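Local coordinates for protein putative GTP pyrophosphokinase (Streptococcus mutans, PDB 3L9D) that probably transfers pyrophosphate from ATP to GTP in the first step of ppGpp synthesis, at residues L125-Y139 with Y148-D160. Residues are numbered along the deposited sequence; the frame is centred on the assembly and turned at random.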
loop_
_atom_site.group_PDB
_atom_site.type_symbol
_atom_site.label_atom_id
_atom_site.label_comp_id
_atom_site.label_asym_id
_atom_site.label_seq_id
_atom_site.Cartn_x
_atom_site.Cartn_y
_atom_site.Cartn_z
ATOM N N LEU A 125 -4.290 9.658 7.558
ATOM C CA LEU A 125 -4.806 8.328 7.861
ATOM C C LEU A 125 -5.067 8.134 9.360
ATOM O O LEU A 125 -6.101 7.569 9.760
ATOM C CB LEU A 125 -3.828 7.268 7.357
ATOM C CG LEU A 125 -4.153 6.481 6.091
ATOM C CD1 LEU A 125 -4.908 7.319 5.096
ATOM C CD2 LEU A 125 -2.866 5.903 5.495
ATOM N N ARG A 126 -4.135 8.614 10.185
ATOM C CA ARG A 126 -4.222 8.484 11.647
ATOM C C ARG A 126 -5.360 9.296 12.265
ATOM O O ARG A 126 -5.905 8.916 13.310
ATOM C CB ARG A 126 -2.916 8.924 12.289
ATOM C CG ARG A 126 -1.757 8.003 12.064
ATOM C CD ARG A 126 -0.521 8.502 12.801
ATOM N NE ARG A 126 0.670 7.842 12.291
ATOM C CZ ARG A 126 1.741 8.473 11.826
ATOM N NH1 ARG A 126 1.813 9.805 11.846
ATOM N NH2 ARG A 126 2.756 7.763 11.366
ATOM N N GLN A 127 -5.711 10.419 11.634
ATOM C CA GLN A 127 -6.806 11.262 12.139
ATOM C C GLN A 127 -8.215 10.904 11.603
ATOM O O GLN A 127 -9.192 11.551 11.971
ATOM C CB GLN A 127 -6.508 12.752 11.913
ATOM C CG GLN A 127 -6.427 13.148 10.434
ATOM C CD GLN A 127 -7.413 14.257 10.028
ATOM O OE1 GLN A 127 -7.344 14.796 8.905
ATOM N NE2 GLN A 127 -8.334 14.602 10.942
ATOM N N ARG A 128 -8.323 9.892 10.741
ATOM C CA ARG A 128 -9.634 9.421 10.287
ATOM C C ARG A 128 -10.366 8.679 11.412
ATOM O O ARG A 128 -9.736 8.080 12.281
ATOM C CB ARG A 128 -9.518 8.527 9.046
ATOM C CG ARG A 128 -8.969 9.203 7.801
ATOM C CD ARG A 128 -9.203 8.338 6.572
ATOM N NE ARG A 128 -10.614 8.197 6.190
ATOM C CZ ARG A 128 -11.231 8.889 5.229
ATOM N NH1 ARG A 128 -10.600 9.813 4.514
ATOM N NH2 ARG A 128 -12.503 8.660 4.987
ATOM N N LYS A 129 -11.695 8.757 11.404
ATOM C CA LYS A 129 -12.531 8.115 12.411
ATOM C C LYS A 129 -13.334 6.934 11.858
ATOM O O LYS A 129 -14.003 6.234 12.623
ATOM C CB LYS A 129 -13.507 9.128 13.012
ATOM C CG LYS A 129 -13.010 9.809 14.277
ATOM C CD LYS A 129 -11.695 10.532 14.045
ATOM C CE LYS A 129 -11.020 10.920 15.368
ATOM N NZ LYS A 129 -11.993 11.573 16.298
ATOM N N ASP A 130 -13.291 6.724 10.542
ATOM C CA ASP A 130 -14.045 5.635 9.925
ATOM C C ASP A 130 -13.215 4.374 9.778
ATOM O O ASP A 130 -13.628 3.416 9.139
ATOM C CB ASP A 130 -14.602 6.035 8.561
ATOM C CG ASP A 130 -13.508 6.293 7.531
ATOM O OD1 ASP A 130 -12.369 6.653 7.927
ATOM O OD2 ASP A 130 -13.813 6.158 6.319
ATOM N N MET A 131 -12.028 4.400 10.361
ATOM C CA MET A 131 -11.158 3.249 10.424
ATOM C C MET A 131 -10.237 3.572 11.571
ATOM O O MET A 131 -10.161 4.716 12.007
ATOM C CB MET A 131 -10.371 3.073 9.116
ATOM C CG MET A 131 -9.363 4.172 8.821
ATOM S SD MET A 131 -8.738 4.253 7.124
ATOM C CE MET A 131 -10.211 4.736 6.240
ATOM N N LYS A 132 -9.545 2.566 12.078
ATOM C CA LYS A 132 -8.561 2.793 13.120
ATOM C C LYS A 132 -7.213 2.200 12.693
ATOM O O LYS A 132 -7.138 1.032 12.283
ATOM C CB LYS A 132 -9.038 2.181 14.441
ATOM C CG LYS A 132 -8.199 2.594 15.644
ATOM C CD LYS A 132 -7.189 1.512 16.061
ATOM C CE LYS A 132 -6.248 2.018 17.175
ATOM N NZ LYS A 132 -5.648 0.886 17.918
ATOM N N VAL A 133 -6.163 3.011 12.769
ATOM C CA VAL A 133 -4.806 2.535 12.509
ATOM C C VAL A 133 -4.316 1.614 13.646
ATOM O O VAL A 133 -4.302 2.012 14.798
ATOM C CB VAL A 133 -3.857 3.735 12.312
ATOM C CG1 VAL A 133 -2.440 3.277 12.083
ATOM C CG2 VAL A 133 -4.352 4.585 11.152
ATOM N N ILE A 134 -3.932 0.381 13.333
ATOM C CA ILE A 134 -3.505 -0.538 14.390
ATOM C C ILE A 134 -2.079 -1.033 14.248
ATOM O O ILE A 134 -1.562 -1.688 15.157
ATOM C CB ILE A 134 -4.391 -1.790 14.522
ATOM C CG1 ILE A 134 -4.329 -2.602 13.242
ATOM C CG2 ILE A 134 -5.822 -1.417 14.904
ATOM C CD1 ILE A 134 -4.827 -3.984 13.416
ATOM N N GLN A 135 -1.447 -0.745 13.114
ATOM C CA GLN A 135 -0.055 -1.099 12.956
ATOM C C GLN A 135 0.623 -0.272 11.881
ATOM O O GLN A 135 0.055 -0.042 10.826
ATOM C CB GLN A 135 0.057 -2.578 12.648
ATOM C CG GLN A 135 1.443 -3.127 12.762
ATOM C CD GLN A 135 1.562 -4.472 12.104
ATOM O OE1 GLN A 135 1.449 -5.510 12.756
ATOM N NE2 GLN A 135 1.791 -4.466 10.795
ATOM N N GLU A 136 1.842 0.184 12.148
ATOM C CA GLU A 136 2.645 0.852 11.118
ATOM C C GLU A 136 4.009 0.193 10.994
ATOM O O GLU A 136 4.572 -0.248 11.983
ATOM C CB GLU A 136 2.809 2.345 11.422
ATOM C CG GLU A 136 1.508 3.079 11.605
ATOM C CD GLU A 136 1.714 4.569 11.738
ATOM O OE1 GLU A 136 2.709 5.098 11.186
ATOM O OE2 GLU A 136 0.868 5.213 12.391
ATOM N N ARG A 137 4.533 0.114 9.779
ATOM C CA ARG A 137 5.875 -0.409 9.574
ATOM C C ARG A 137 6.611 0.386 8.509
ATOM O O ARG A 137 6.161 0.480 7.371
ATOM C CB ARG A 137 5.821 -1.870 9.172
ATOM C CG ARG A 137 5.523 -2.804 10.299
ATOM C CD ARG A 137 5.505 -4.217 9.773
ATOM N NE ARG A 137 5.255 -5.184 10.826
ATOM C CZ ARG A 137 4.833 -6.422 10.610
ATOM N NH1 ARG A 137 4.604 -6.836 9.361
ATOM N NH2 ARG A 137 4.622 -7.237 11.642
ATOM N N ASP A 138 7.749 0.950 8.882
ATOM C CA ASP A 138 8.436 1.890 8.025
ATOM C C ASP A 138 9.522 1.156 7.250
ATOM O O ASP A 138 10.486 0.698 7.843
ATOM C CB ASP A 138 9.023 3.024 8.883
ATOM C CG ASP A 138 9.638 4.125 8.052
ATOM O OD1 ASP A 138 10.240 3.792 7.017
ATOM O OD2 ASP A 138 9.523 5.315 8.420
ATOM N N TYR A 139 9.360 1.005 5.936
ATOM C CA TYR A 139 10.440 0.453 5.124
ATOM C C TYR A 139 10.984 1.502 4.178
ATOM O O TYR A 139 11.460 1.179 3.103
ATOM C CB TYR A 139 9.995 -0.756 4.317
ATOM C CG TYR A 139 9.419 -1.898 5.119
ATOM C CD1 TYR A 139 10.242 -2.864 5.691
ATOM C CD2 TYR A 139 8.045 -2.036 5.264
ATOM C CE1 TYR A 139 9.710 -3.922 6.397
ATOM C CE2 TYR A 139 7.503 -3.087 5.966
ATOM C CZ TYR A 139 8.338 -4.028 6.537
ATOM O OH TYR A 139 7.784 -5.081 7.246
ATOM N N TYR A 148 14.029 -2.890 -1.160
ATOM C CA TYR A 148 12.621 -2.536 -0.984
ATOM C C TYR A 148 12.396 -1.217 -0.232
ATOM O O TYR A 148 13.108 -0.879 0.719
ATOM C CB TYR A 148 11.930 -3.675 -0.229
ATOM C CG TYR A 148 10.436 -3.535 -0.052
ATOM C CD1 TYR A 148 9.577 -3.709 -1.130
ATOM C CD2 TYR A 148 9.882 -3.285 1.200
ATOM C CE1 TYR A 148 8.220 -3.607 -0.982
ATOM C CE2 TYR A 148 8.516 -3.182 1.364
ATOM C CZ TYR A 148 7.688 -3.341 0.260
ATOM O OH TYR A 148 6.319 -3.243 0.389
ATOM N N ARG A 149 11.387 -0.474 -0.653
ATOM C CA ARG A 149 11.088 0.801 -0.028
ATOM C C ARG A 149 9.580 0.981 -0.054
ATOM O O ARG A 149 8.977 1.027 -1.121
ATOM C CB ARG A 149 11.725 1.941 -0.801
ATOM C CG ARG A 149 13.176 2.156 -0.548
ATOM C CD ARG A 149 13.397 3.559 -0.018
ATOM N NE ARG A 149 13.404 4.592 -1.057
ATOM C CZ ARG A 149 13.482 5.905 -0.806
ATOM N NH1 ARG A 149 13.551 6.343 0.455
ATOM N NH2 ARG A 149 13.495 6.785 -1.813
ATOM N N SER A 150 8.972 1.080 1.118
ATOM C CA SER A 150 7.532 1.201 1.193
ATOM C C SER A 150 7.132 1.487 2.631
ATOM O O SER A 150 7.932 1.342 3.537
ATOM C CB SER A 150 6.880 -0.087 0.691
ATOM O OG SER A 150 5.477 0.054 0.630
ATOM N N TYR A 151 5.893 1.905 2.840
ATOM C CA TYR A 151 5.391 2.098 4.192
ATOM C C TYR A 151 4.072 1.340 4.363
ATOM O O TYR A 151 3.135 1.549 3.594
ATOM C CB TYR A 151 5.202 3.593 4.479
ATOM C CG TYR A 151 5.148 3.917 5.946
ATOM C CD1 TYR A 151 6.210 4.546 6.570
ATOM C CD2 TYR A 151 4.034 3.587 6.713
ATOM C CE1 TYR A 151 6.172 4.851 7.908
ATOM C CE2 TYR A 151 3.989 3.882 8.077
ATOM C CZ TYR A 151 5.065 4.511 8.663
ATOM O OH TYR A 151 5.052 4.803 10.010
ATOM N N HIS A 152 3.989 0.469 5.364
ATOM C CA HIS A 152 2.801 -0.362 5.530
ATOM C C HIS A 152 1.954 0.058 6.706
ATOM O O HIS A 152 2.452 0.167 7.805
ATOM C CB HIS A 152 3.184 -1.825 5.708
ATOM C CG HIS A 152 4.008 -2.377 4.585
ATOM N ND1 HIS A 152 4.230 -3.724 4.421
ATOM C CD2 HIS A 152 4.655 -1.762 3.569
ATOM C CE1 HIS A 152 4.989 -3.916 3.357
ATOM N NE2 HIS A 152 5.260 -2.742 2.825
ATOM N N VAL A 153 0.661 0.267 6.462
ATOM C CA VAL A 153 -0.294 0.595 7.516
ATOM C C VAL A 153 -1.413 -0.435 7.536
ATOM O O VAL A 153 -1.961 -0.766 6.499
ATOM C CB VAL A 153 -0.929 1.979 7.290
ATOM C CG1 VAL A 153 -1.883 2.290 8.411
ATOM C CG2 VAL A 153 0.151 3.054 7.174
ATOM N N ILE A 154 -1.737 -0.954 8.713
ATOM C CA ILE A 154 -2.855 -1.856 8.835
ATOM C C ILE A 154 -3.982 -1.109 9.534
ATOM O O ILE A 154 -3.765 -0.418 10.537
ATOM C CB ILE A 154 -2.484 -3.146 9.595
ATOM C CG1 ILE A 154 -1.314 -3.865 8.900
ATOM C CG2 ILE A 154 -3.697 -4.071 9.719
ATOM C CD1 ILE A 154 -1.529 -4.161 7.413
ATOM N N VAL A 155 -5.176 -1.217 8.967
ATOM C CA VAL A 155 -6.332 -0.548 9.509
ATOM C C VAL A 155 -7.451 -1.554 9.739
ATOM O O VAL A 155 -7.613 -2.499 8.965
ATOM C CB VAL A 155 -6.806 0.631 8.609
ATOM C CG1 VAL A 155 -5.763 1.757 8.594
ATOM C CG2 VAL A 155 -7.167 0.152 7.166
ATOM N N GLU A 156 -8.173 -1.379 10.845
ATOM C CA GLU A 156 -9.432 -2.073 11.065
ATOM C C GLU A 156 -10.511 -1.211 10.455
ATOM O O GLU A 156 -10.609 -0.014 10.759
ATOM C CB GLU A 156 -9.740 -2.218 12.545
ATOM C CG GLU A 156 -8.894 -3.183 13.286
ATOM C CD GLU A 156 -9.261 -3.242 14.754
ATOM O OE1 GLU A 156 -10.236 -2.566 15.160
ATOM O OE2 GLU A 156 -8.575 -3.971 15.500
ATOM N N TYR A 157 -11.321 -1.820 9.599
ATOM C CA TYR A 157 -12.338 -1.103 8.855
ATOM C C TYR A 157 -13.676 -1.790 9.046
ATOM O O TYR A 157 -13.819 -2.973 8.730
ATOM C CB TYR A 157 -11.980 -1.043 7.371
ATOM C CG TYR A 157 -12.938 -0.196 6.598
ATOM C CD1 TYR A 157 -12.862 1.192 6.654
ATOM C CD2 TYR A 157 -13.949 -0.769 5.835
ATOM C CE1 TYR A 157 -13.762 1.988 5.947
ATOM C CE2 TYR A 157 -14.862 0.024 5.132
ATOM C CZ TYR A 157 -14.749 1.395 5.192
ATOM O OH TYR A 157 -15.631 2.184 4.508
ATOM N N PRO A 158 -14.652 -1.067 9.612
ATOM C CA PRO A 158 -15.986 -1.636 9.779
ATOM C C PRO A 158 -16.758 -1.555 8.477
ATOM O O PRO A 158 -16.947 -0.462 7.930
ATOM C CB PRO A 158 -16.624 -0.730 10.832
ATOM C CG PRO A 158 -15.475 -0.095 11.548
ATOM C CD PRO A 158 -14.445 0.106 10.477
ATOM N N VAL A 159 -17.190 -2.702 7.971
ATOM C CA VAL A 159 -17.984 -2.718 6.758
ATOM C C VAL A 159 -19.362 -3.299 7.026
ATOM O O VAL A 159 -19.483 -4.426 7.497
ATOM C CB VAL A 159 -17.287 -3.502 5.633
ATOM C CG1 VAL A 159 -16.909 -4.879 6.103
ATOM C CG2 VAL A 159 -18.190 -3.577 4.413
ATOM N N ASP A 160 -20.403 -2.522 6.741
ATOM C CA ASP A 160 -21.770 -3.019 6.896
ATOM C C ASP A 160 -22.150 -3.898 5.726
ATOM O O ASP A 160 -22.003 -3.487 4.595
ATOM C CB ASP A 160 -22.768 -1.866 7.055
ATOM C CG ASP A 160 -22.598 -1.141 8.377
ATOM O OD1 ASP A 160 -23.336 -1.454 9.340
ATOM O OD2 ASP A 160 -21.687 -0.297 8.468
HETATM O O HOH W 1 2.342 -3.200 8.301
HETATM O O HOH W 2 5.328 -5.847 6.625
#
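Tyr151 donates a hydrogen bond from OH to Glu136 OE1 at 2.6 Å, on the anti lone pair of that oxygen. The syn lone pairs of the same carboxylate serve Arg126, whose NE reaches OE2 at 2.6 Å and NH2 reaches OE1, both nearly straight and in the guanidinium plane. OE1 therefore accepts two bonds, and the side-on grip fixes the rotation of the carboxylate while tying the end of helix 117-126 to the sheet. With CG anti to the backbone N (chi1 -160°), the Tyr151 ring lies with one face beneath Arg137 O.

Backbone pairing is antiparallel, from Lys132 with Glu156 to Asp138 with Tyr151. Ile134 N meets Ile154 O at 2.9 Å, and Gln135 N makes a weak second bond to it; both residues thus oppose Ile154, the signature of a classic beta bulge. This hairpin forms one margin of the mixed sheet of the RelA/SpoT domain: 132-139 is outermost, and 150-161 pairs on its other edge with strand 164-176.

Among apolar contacts, Val133 CG1 meets Val153 CG1 at 3.8 Å, on the face that also carries Glu136 and Tyr151.

On the other face Tyr139 turns its edge to the His152 ring, CE2 lying 3.6 Å above the ring centre, with planes at 57°. Tyr148 joins them from the loop before strand 150-161, directing its edge at the face of Tyr139, planes 68° apart, while its OH is hydrogen-bonded to His152 NE2 at 2.7 Å and to Arg175.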